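Local coordinates for S-M checkpoint control protein rad4 (Schizosaccharomyces pombe, PDB 4BU0) that serves as an essential factor in DNA replication and the S-M checkpoint, binding phosphorylated Crb2 through its BRCT domains to establish the DNA damage checkpoint, at residues F10-T15 with H46-D51; D66-S71 with L92-H97. All coordinates share one frame; numbering follows the deposited sequence. Where two conformers were deposited one is given.

Contact 1 (F10-T15 with H46-D51); sequences FVICCT and HLIAGD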
ATOM      1  N   PHE A  10     -10.134  -1.536  20.121  1.00 10.55           N
ATOM      2  CA  PHE A  10      -9.526  -1.163  18.841  1.00  9.82           C
ATOM      3  C   PHE A  10      -9.487   0.342  18.714  1.00 10.63           C
ATOM      4  O   PHE A  10     -10.407   1.024  19.181  1.00 10.59           O
ATOM      5  CB  PHE A  10     -10.334  -1.734  17.659  1.00 10.24           C
ATOM      6  CG  PHE A  10     -10.166  -3.193  17.368  1.00 10.58           C
ATOM      7  CD1 PHE A  10     -10.545  -4.156  18.302  1.00 12.19           C
ATOM      8  CD2 PHE A  10      -9.728  -3.618  16.118  1.00 12.91           C
ATOM      9  CE1 PHE A  10     -10.408  -5.518  18.015  1.00 12.44           C
ATOM     10  CE2 PHE A  10      -9.611  -4.985  15.821  1.00 15.00           C
ATOM     11  CZ  PHE A  10      -9.935  -5.922  16.773  1.00 12.98           C
ATOM     12  N   VAL A  11      -8.440   0.879  18.051  1.00  8.24           N
ATOM     13  CA  VAL A  11      -8.278   2.317  17.845  1.00  8.50           C
ATOM     14  C   VAL A  11      -7.971   2.454  16.368  1.00 10.61           C
ATOM     15  O   VAL A  11      -6.892   2.055  15.920  1.00  9.99           O
ATOM     16  CB  VAL A  11      -7.218   2.959  18.768  1.00 11.88           C
ATOM     17  CG1 VAL A  11      -7.143   4.463  18.522  1.00 12.08           C
ATOM     18  CG2 VAL A  11      -7.535   2.673  20.242  1.00 11.74           C
ATOM     19  N   ILE A  12      -8.954   2.954  15.620  1.00  8.16           N
ATOM     20  CA  ILE A  12      -8.840   3.005  14.163  0.72  7.33           C
ATOM     21  C   ILE A  12      -8.549   4.402  13.656  1.00 10.32           C
ATOM     22  O   ILE A  12      -9.057   5.383  14.167  1.00 11.12           O
ATOM     23  CB  ILE A  12     -10.162   2.436  13.598  0.72 10.17           C
ATOM     24  CG1 ILE A  12     -10.235   0.910  13.914  0.72 10.41           C
ATOM     25  CG2 ILE A  12     -10.360   2.747  12.085  0.72 11.90           C
ATOM     26  CD1 ILE A  12     -11.603   0.306  13.831  0.72 16.18           C
ATOM     27  N   CYS A  13      -7.702   4.473  12.605  1.00  9.51           N
ATOM     28  CA  CYS A  13      -7.304   5.719  11.959  1.00  9.75           C
ATOM     29  C   CYS A  13      -7.351   5.465  10.455  1.00 11.69           C
ATOM     30  O   CYS A  13      -7.124   4.316  10.062  1.00 10.71           O
ATOM     31  CB  CYS A  13      -5.897   6.079  12.428  1.00 11.17           C
ATOM     32  SG  CYS A  13      -5.270   7.667  11.830  1.00 14.43           S
ATOM     33  N   CYS A  14      -7.655   6.495   9.632  1.00  9.67           N
ATOM     34  CA  CYS A  14      -7.660   6.367   8.167  1.00  9.73           C
ATOM     35  C   CYS A  14      -6.552   7.193   7.567  1.00 11.99           C
ATOM     36  O   CYS A  14      -6.183   8.255   8.108  1.00 11.80           O
ATOM     37  CB  CYS A  14      -8.995   6.806   7.562  1.00 10.40           C
ATOM     38  SG  CYS A  14     -10.399   5.766   8.009  1.00 14.45           S
ATOM     39  N   THR A  15      -6.078   6.766   6.375  1.00  8.60           N
ATOM     40  CA  THR A  15      -5.158   7.581   5.586  1.00  8.92           C
ATOM     41  C   THR A  15      -5.581   7.465   4.131  1.00 12.87           C
ATOM     42  O   THR A  15      -5.810   6.349   3.636  1.00 11.24           O
ATOM     43  CB  THR A  15      -3.674   7.274   5.825  1.00 13.97           C
ATOM     44  OG1 THR A  15      -2.902   8.253   5.121  1.00 13.40           O
ATOM     45  CG2 THR A  15      -3.234   5.873   5.399  1.00 12.25           C
ATOM     46  N   HIS A  46      -5.137  -0.054  14.239  1.00  8.92           N
ATOM     47  CA  HIS A  46      -5.446  -0.401  12.864  1.00  8.03           C
ATOM     48  C   HIS A  46      -5.496   0.854  12.034  1.00 10.36           C
ATOM     49  O   HIS A  46      -6.178   1.810  12.412  1.00  9.78           O
ATOM     50  CB  HIS A  46      -6.791  -1.143  12.793  1.00  7.71           C
ATOM     51  CG  HIS A  46      -6.739  -2.491  13.457  1.00  9.58           C
ATOM     52  ND1 HIS A  46      -6.630  -2.616  14.849  1.00 10.92           N
ATOM     53  CD2 HIS A  46      -6.725  -3.736  12.911  1.00 10.15           C
ATOM     54  CE1 HIS A  46      -6.521  -3.918  15.088  1.00 10.53           C
ATOM     55  NE2 HIS A  46      -6.602  -4.636  13.965  1.00 10.71           N
ATOM     56  N   LEU A  47      -4.753   0.869  10.907  1.00  8.78           N
ATOM     57  CA  LEU A  47      -4.722   2.003  10.001  1.00  8.63           C
ATOM     58  C   LEU A  47      -5.372   1.558   8.701  1.00  9.59           C
ATOM     59  O   LEU A  47      -4.858   0.667   8.026  1.00  9.55           O
ATOM     60  CB  LEU A  47      -3.267   2.491   9.770  1.00  9.14           C
ATOM     61  CG  LEU A  47      -3.073   3.618   8.779  1.00 12.02           C
ATOM     62  CD1 LEU A  47      -3.654   4.965   9.322  1.00 12.36           C
ATOM     63  CD2 LEU A  47      -1.561   3.799   8.478  1.00 13.99           C
ATOM     64  N   ILE A  48      -6.505   2.186   8.367  1.00  7.95           N
ATOM     65  CA  ILE A  48      -7.227   1.866   7.136  1.00  7.26           C
ATOM     66  C   ILE A  48      -6.630   2.787   6.078  1.00  9.82           C
ATOM     67  O   ILE A  48      -6.685   4.003   6.225  1.00 10.15           O
ATOM     68  CB  ILE A  48      -8.748   2.056   7.353  1.00  9.97           C
ATOM     69  CG1 ILE A  48      -9.248   1.017   8.424  1.00 10.18           C
ATOM     70  CG2 ILE A  48      -9.494   1.888   5.996  1.00 11.76           C
ATOM     71  CD1 ILE A  48     -10.660   1.327   8.901  1.00 13.28           C
ATOM     72  N   ALA A  49      -6.005   2.210   5.046  1.00  8.53           N
ATOM     73  CA  ALA A  49      -5.268   3.022   4.074  1.00  9.01           C
ATOM     74  C   ALA A  49      -5.787   2.911   2.654  1.00 11.70           C
ATOM     75  O   ALA A  49      -6.096   1.805   2.196  1.00 11.10           O
ATOM     76  CB  ALA A  49      -3.815   2.581   4.091  1.00 10.08           C
ATOM     77  N   GLY A  50      -5.804   4.056   1.955  1.00  9.87           N
ATOM     78  CA  GLY A  50      -6.224   4.123   0.558  1.00 10.39           C
ATOM     79  C   GLY A  50      -5.081   4.404  -0.391  1.00 12.25           C
ATOM     80  O   GLY A  50      -5.301   4.516  -1.603  1.00 13.97           O
ATOM     81  N   ASP A  51      -3.851   4.524   0.164  1.00  9.32           N
ATOM     82  CA  ASP A  51      -2.613   4.834  -0.558  0.58 10.07           C
ATOM     83  C   ASP A  51      -1.436   4.556   0.347  1.00 14.15           C
ATOM     84  O   ASP A  51      -1.605   4.540   1.569  1.00 14.28           O
ATOM     85  CB  ASP A  51      -2.606   6.320  -0.986  0.58 12.61           C
ATOM     86  CG  ASP A  51      -1.610   6.686  -2.076  0.58 18.02           C
ATOM     87  OD1 ASP A  51      -1.063   5.760  -2.720  0.58 16.04           O
ATOM     88  OD2 ASP A  51      -1.452   7.894  -2.350  0.58 22.22           O
TER
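C13 O is gripped twice from the neighbouring strand: it accepts I48 N at 2.8 Å, and the CA-H of L47 approaches it with CA at 3.3 Å. This is the central strand pair of the four-stranded parallel sheet of the first BRCT repeat, 11-15 beside 46-49, their directions 25° apart. The same parallel pattern runs on: I48 O takes T15 N, and T15 O takes G50 N just past the end of the strand. I12, C14, H46 and I48 share the face packed by helices 19-31 and 74-83; C13, T15, L47 and A49 look toward helix 55-63. On the first face CG2 of I12 meets CD1 of I48 at 3.5 Å. At the strand entrance F10 lies over one face of the H46 imidazole, its CD2 3.3 Å above that plane and near the rim. The rings are nearly parallel, at 25°, but slid so far that they barely overlap; W74 also meets the H46 ring. Were H46 replaced by an alanine, the F10 ring would probably lose the flat partner it leans on and a gap would open toward W74. On the other face L47 CD1 sits against C13 CB at 4.0 Å. T15 carries its hydroxyl anti to the backbone N (chi1 -173°), where OG1 bonds to T54 and to a modified side chain of the bound Crb2 phosphopeptide, while its methyl CG2 rests 3.6 Å from A49 CB.

Contact 2 (D66-S71 with L92-H97); sequences DIKIMS and LLVDKH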
ATOM      1  N   ASP A  66       3.395  -3.390  14.534  1.00 14.44           N
ATOM      2  CA  ASP A  66       2.302  -3.945  15.313  1.00 14.17           C
ATOM      3  C   ASP A  66       0.959  -3.478  14.761  1.00 15.70           C
ATOM      4  O   ASP A  66      -0.048  -4.142  14.987  1.00 16.28           O
ATOM      5  CB  ASP A  66       2.426  -3.482  16.781  1.00 16.00           C
ATOM      6  CG  ASP A  66       2.485  -1.973  16.959  1.00 21.82           C
ATOM      7  OD1 ASP A  66       3.447  -1.338  16.444  1.00 20.83           O
ATOM      8  OD2 ASP A  66       1.566  -1.418  17.600  1.00 29.67           O
ATOM      9  N   ILE A  67       0.953  -2.316  14.107  1.00 12.82           N
ATOM     10  CA  ILE A  67      -0.286  -1.711  13.576  1.00 11.23           C
ATOM     11  C   ILE A  67      -0.665  -2.424  12.289  1.00 13.99           C
ATOM     12  O   ILE A  67       0.172  -2.547  11.396  1.00 14.38           O
ATOM     13  CB  ILE A  67      -0.114  -0.189  13.389  1.00 14.32           C
ATOM     14  CG1 ILE A  67      -0.039   0.490  14.784  1.00 15.49           C
ATOM     15  CG2 ILE A  67      -1.253   0.421  12.499  1.00 15.10           C
ATOM     16  CD1 ILE A  67       0.212   1.918  14.780  1.00 18.53           C
ATOM     17  N   LYS A  68      -1.931  -2.860  12.179  1.00 11.52           N
ATOM     18  CA  LYS A  68      -2.374  -3.562  10.982  1.00  9.76           C
ATOM     19  C   LYS A  68      -2.835  -2.570   9.947  1.00 11.72           C
ATOM     20  O   LYS A  68      -3.595  -1.661  10.280  1.00 10.42           O
ATOM     21  CB  LYS A  68      -3.537  -4.540  11.277  1.00 11.32           C
ATOM     22  CG  LYS A  68      -3.341  -5.503  12.459  1.00 18.86           C
ATOM     23  CD  LYS A  68      -2.641  -6.773  12.080  1.00 30.83           C
ATOM     24  CE  LYS A  68      -2.394  -7.595  13.323  1.00 38.65           C
ATOM     25  NZ  LYS A  68      -1.034  -8.197  13.326  1.00 54.89           N
ATOM     26  N   ILE A  69      -2.367  -2.733   8.687  1.00  7.95           N
ATOM     27  CA  ILE A  69      -2.783  -1.852   7.591  0.51  7.38           C
ATOM     28  C   ILE A  69      -3.899  -2.562   6.866  1.00  8.36           C
ATOM     29  O   ILE A  69      -3.747  -3.642   6.300  1.00  9.42           O
ATOM     30  CB  ILE A  69      -1.655  -1.381   6.659  0.51 10.25           C
ATOM     31  CG1 ILE A  69      -0.566  -0.658   7.477  0.51 10.45           C
ATOM     32  CG2 ILE A  69      -2.223  -0.441   5.576  0.51 10.34           C
ATOM     33  CD1 ILE A  69       0.679  -0.664   6.784  0.51 13.99           C
ATOM     34  N   MET A  70      -5.088  -1.932   6.949  1.00  6.75           N
ATOM     35  CA  MET A  70      -6.315  -2.523   6.508  1.00  5.98           C
ATOM     36  C   MET A  70      -6.915  -1.911   5.290  1.00  7.01           C
ATOM     37  O   MET A  70      -6.743  -0.727   5.013  1.00  7.68           O
ATOM     38  CB  MET A  70      -7.357  -2.328   7.652  1.00  6.35           C
ATOM     39  CG  MET A  70      -6.908  -2.846   9.029  1.00  7.65           C
ATOM     40  SD  MET A  70      -6.469  -4.609   8.982  1.00  9.62           S
ATOM     41  CE  MET A  70      -8.039  -5.364   8.452  1.00  8.48           C
ATOM     42  N   SER A  71      -7.673  -2.735   4.572  1.00  6.82           N
ATOM     43  CA  SER A  71      -8.432  -2.285   3.417  0.60  6.59           C
ATOM     44  C   SER A  71      -9.651  -1.464   3.862  1.00  9.05           C
ATOM     45  O   SER A  71     -10.214  -1.684   4.956  1.00  8.24           O
ATOM     46  CB  SER A  71      -8.879  -3.500   2.617  0.60 10.24           C
ATOM     47  OG  SER A  71      -9.861  -3.161   1.651  0.60 13.27           O
ATOM     48  N   LEU A  92     -12.031 -11.331  13.992  1.00 10.20           N
ATOM     49  CA  LEU A  92     -12.808 -10.119  13.603  1.00  9.51           C
ATOM     50  C   LEU A  92     -12.563  -9.714  12.136  1.00 11.81           C
ATOM     51  O   LEU A  92     -12.603  -8.536  11.779  1.00 10.56           O
ATOM     52  CB  LEU A  92     -12.523  -8.966  14.565  1.00  9.45           C
ATOM     53  CG  LEU A  92     -13.024  -9.280  16.002  1.00 12.90           C
ATOM     54  CD1 LEU A  92     -12.353  -8.399  17.012  1.00 14.87           C
ATOM     55  CD2 LEU A  92     -14.555  -9.147  16.086  1.00 12.31           C
ATOM     56  N   LEU A  93     -12.363 -10.730  11.288  1.00 10.56           N
ATOM     57  CA  LEU A  93     -12.158 -10.620   9.827  1.00 10.62           C
ATOM     58  C   LEU A  93     -10.911  -9.840   9.451  1.00 12.12           C
ATOM     59  O   LEU A  93     -10.739  -9.526   8.271  1.00 11.94           O
ATOM     60  CB  LEU A  93     -13.394 -10.016   9.122  1.00 11.78           C
ATOM     61  CG  LEU A  93     -14.710 -10.734   9.412  1.00 13.73           C
ATOM     62  CD1 LEU A  93     -15.868 -10.047   8.680  1.00 14.15           C
ATOM     63  CD2 LEU A  93     -14.665 -12.213   8.962  1.00 15.39           C
ATOM     64  N   VAL A  94     -10.029  -9.559  10.409  1.00  9.27           N
ATOM     65  CA  VAL A  94      -8.846  -8.744  10.138  1.00  8.49           C
ATOM     66  C   VAL A  94      -7.940  -9.402   9.077  1.00 13.15           C
ATOM     67  O   VAL A  94      -7.564  -8.747   8.087  1.00 13.08           O
ATOM     68  CB  VAL A  94      -8.091  -8.427  11.449  1.00 10.49           C
ATOM     69  CG1 VAL A  94      -6.673  -7.868  11.192  1.00 11.42           C
ATOM     70  CG2 VAL A  94      -8.925  -7.482  12.316  1.00  9.64           C
ATOM     71  N   ASP A  95      -7.604 -10.695   9.264  1.00 12.21           N
ATOM     72  CA  ASP A  95      -6.682 -11.326   8.310  1.00 14.00           C
ATOM     73  C   ASP A  95      -7.234 -11.417   6.903  1.00 19.44           C
ATOM     74  O   ASP A  95      -6.442 -11.477   5.965  1.00 23.77           O
ATOM     75  CB  ASP A  95      -6.297 -12.733   8.790  1.00 17.59           C
ATOM     76  CG  ASP A  95      -5.359 -12.764   9.977  1.00 37.87           C
ATOM     77  OD1 ASP A  95      -4.788 -11.702  10.314  1.00 39.67           O
ATOM     78  OD2 ASP A  95      -5.182 -13.858  10.564  1.00 47.55           O
ATOM     79  N   LYS A  96      -8.563 -11.374   6.736  1.00 13.93           N
ATOM     80  CA  LYS A  96      -9.201 -11.443   5.430  1.00 14.08           C
ATOM     81  C   LYS A  96      -9.247 -10.085   4.738  1.00 16.27           C
ATOM     82  O   LYS A  96      -9.597 -10.025   3.558  1.00 19.36           O
ATOM     83  CB  LYS A  96     -10.623 -11.997   5.562  1.00 17.52           C
ATOM     84  CG  LYS A  96     -10.613 -13.511   5.786  1.00 33.78           C
ATOM     85  CD  LYS A  96     -11.954 -14.032   6.258  1.00 46.81           C
ATOM     86  CE  LYS A  96     -12.000 -15.541   6.211  1.00 61.71           C
ATOM     87  NZ  LYS A  96     -13.289 -16.063   6.737  1.00 73.46           N
ATOM     88  N   HIS A  97      -8.961  -8.994   5.475  1.00 10.09           N
ATOM     89  CA  HIS A  97      -9.091  -7.654   4.896  1.00  9.06           C
ATOM     90  C   HIS A  97      -7.841  -6.812   5.091  1.00 10.97           C
ATOM     91  O   HIS A  97      -7.900  -5.582   5.062  1.00  9.96           O
ATOM     92  CB  HIS A  97     -10.337  -6.935   5.473  1.00  9.27           C
ATOM     93  CG  HIS A  97     -11.598  -7.643   5.102  1.00 11.94           C
ATOM     94  ND1 HIS A  97     -12.166  -7.481   3.854  1.00 14.97           N
ATOM     95  CD2 HIS A  97     -12.295  -8.580   5.780  1.00 14.04           C
ATOM     96  CE1 HIS A  97     -13.217  -8.293   3.825  1.00 15.12           C
ATOM     97  NE2 HIS A  97     -13.332  -8.981   4.956  1.00 15.48           N
TER
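K68 makes the first approach, its aliphatic CD lying 4.3 Å from CG1 of V94. Farther out its ammonium NZ stays 6.0 Å from D95 OD1, an opposite charge too distant for a salt bridge. Strand 68-70 is an edge of the BRCT parallel sheet, and the loop holding 92-97, which runs from helix 74-83 on to strand 106-110 of the other sheet, passes beside it; I69 turns its side chain away, yet its backbone bonds to L99 of that loop. M70 reaches across with its thioether. Its chain is bent at chi2 (-57°) and chi3 (-60°), which folds the thioether round so that SD meets V94 CG1 at 3.9 Å, the two side chains crossing at about a right angle. CE then ends in the type I turn V94-H97, 3.4 Å from V94 O and as near to H97 O. V94 O is already the acceptor of H97 N, the bond that closes the turn. Last comes S71, whose N donates to H97 O at 2.9 Å in an almost straight bond, while its OG caps E73 N ahead of helix 74-83; the same E73 takes H97 ND1 through its carboxylate. A single hydrogen bond thus ties the two segments, and beside it a sulfur-borne methyl, probably slightly polarised, sits against two carbonyl oxygens.

Overall arrangement
Contact 1 and contact 2 lie about 10 Å apart, centre to centre, and are joined side by side through one sheet. Strand 46-49 is shared ground: L47 O meets M70 N at 2.8 Å and L47 N meets K68 O at 2.9 Å, both probable hydrogen bonds. Side chains add to this: F10 CZ packs on L92 CD1 at 3.5 Å, and H46 CD2 lies 3.7 Å from K68 CB. W74 of helix 74-83 serves both, touching F10, H46 and V94 and giving its NE1 hydrogen to L92 O. The phosphopeptide is met by contact 1, at T15, while contact 2 fastens the edge strand to the loop leading toward the second BRCT repeat.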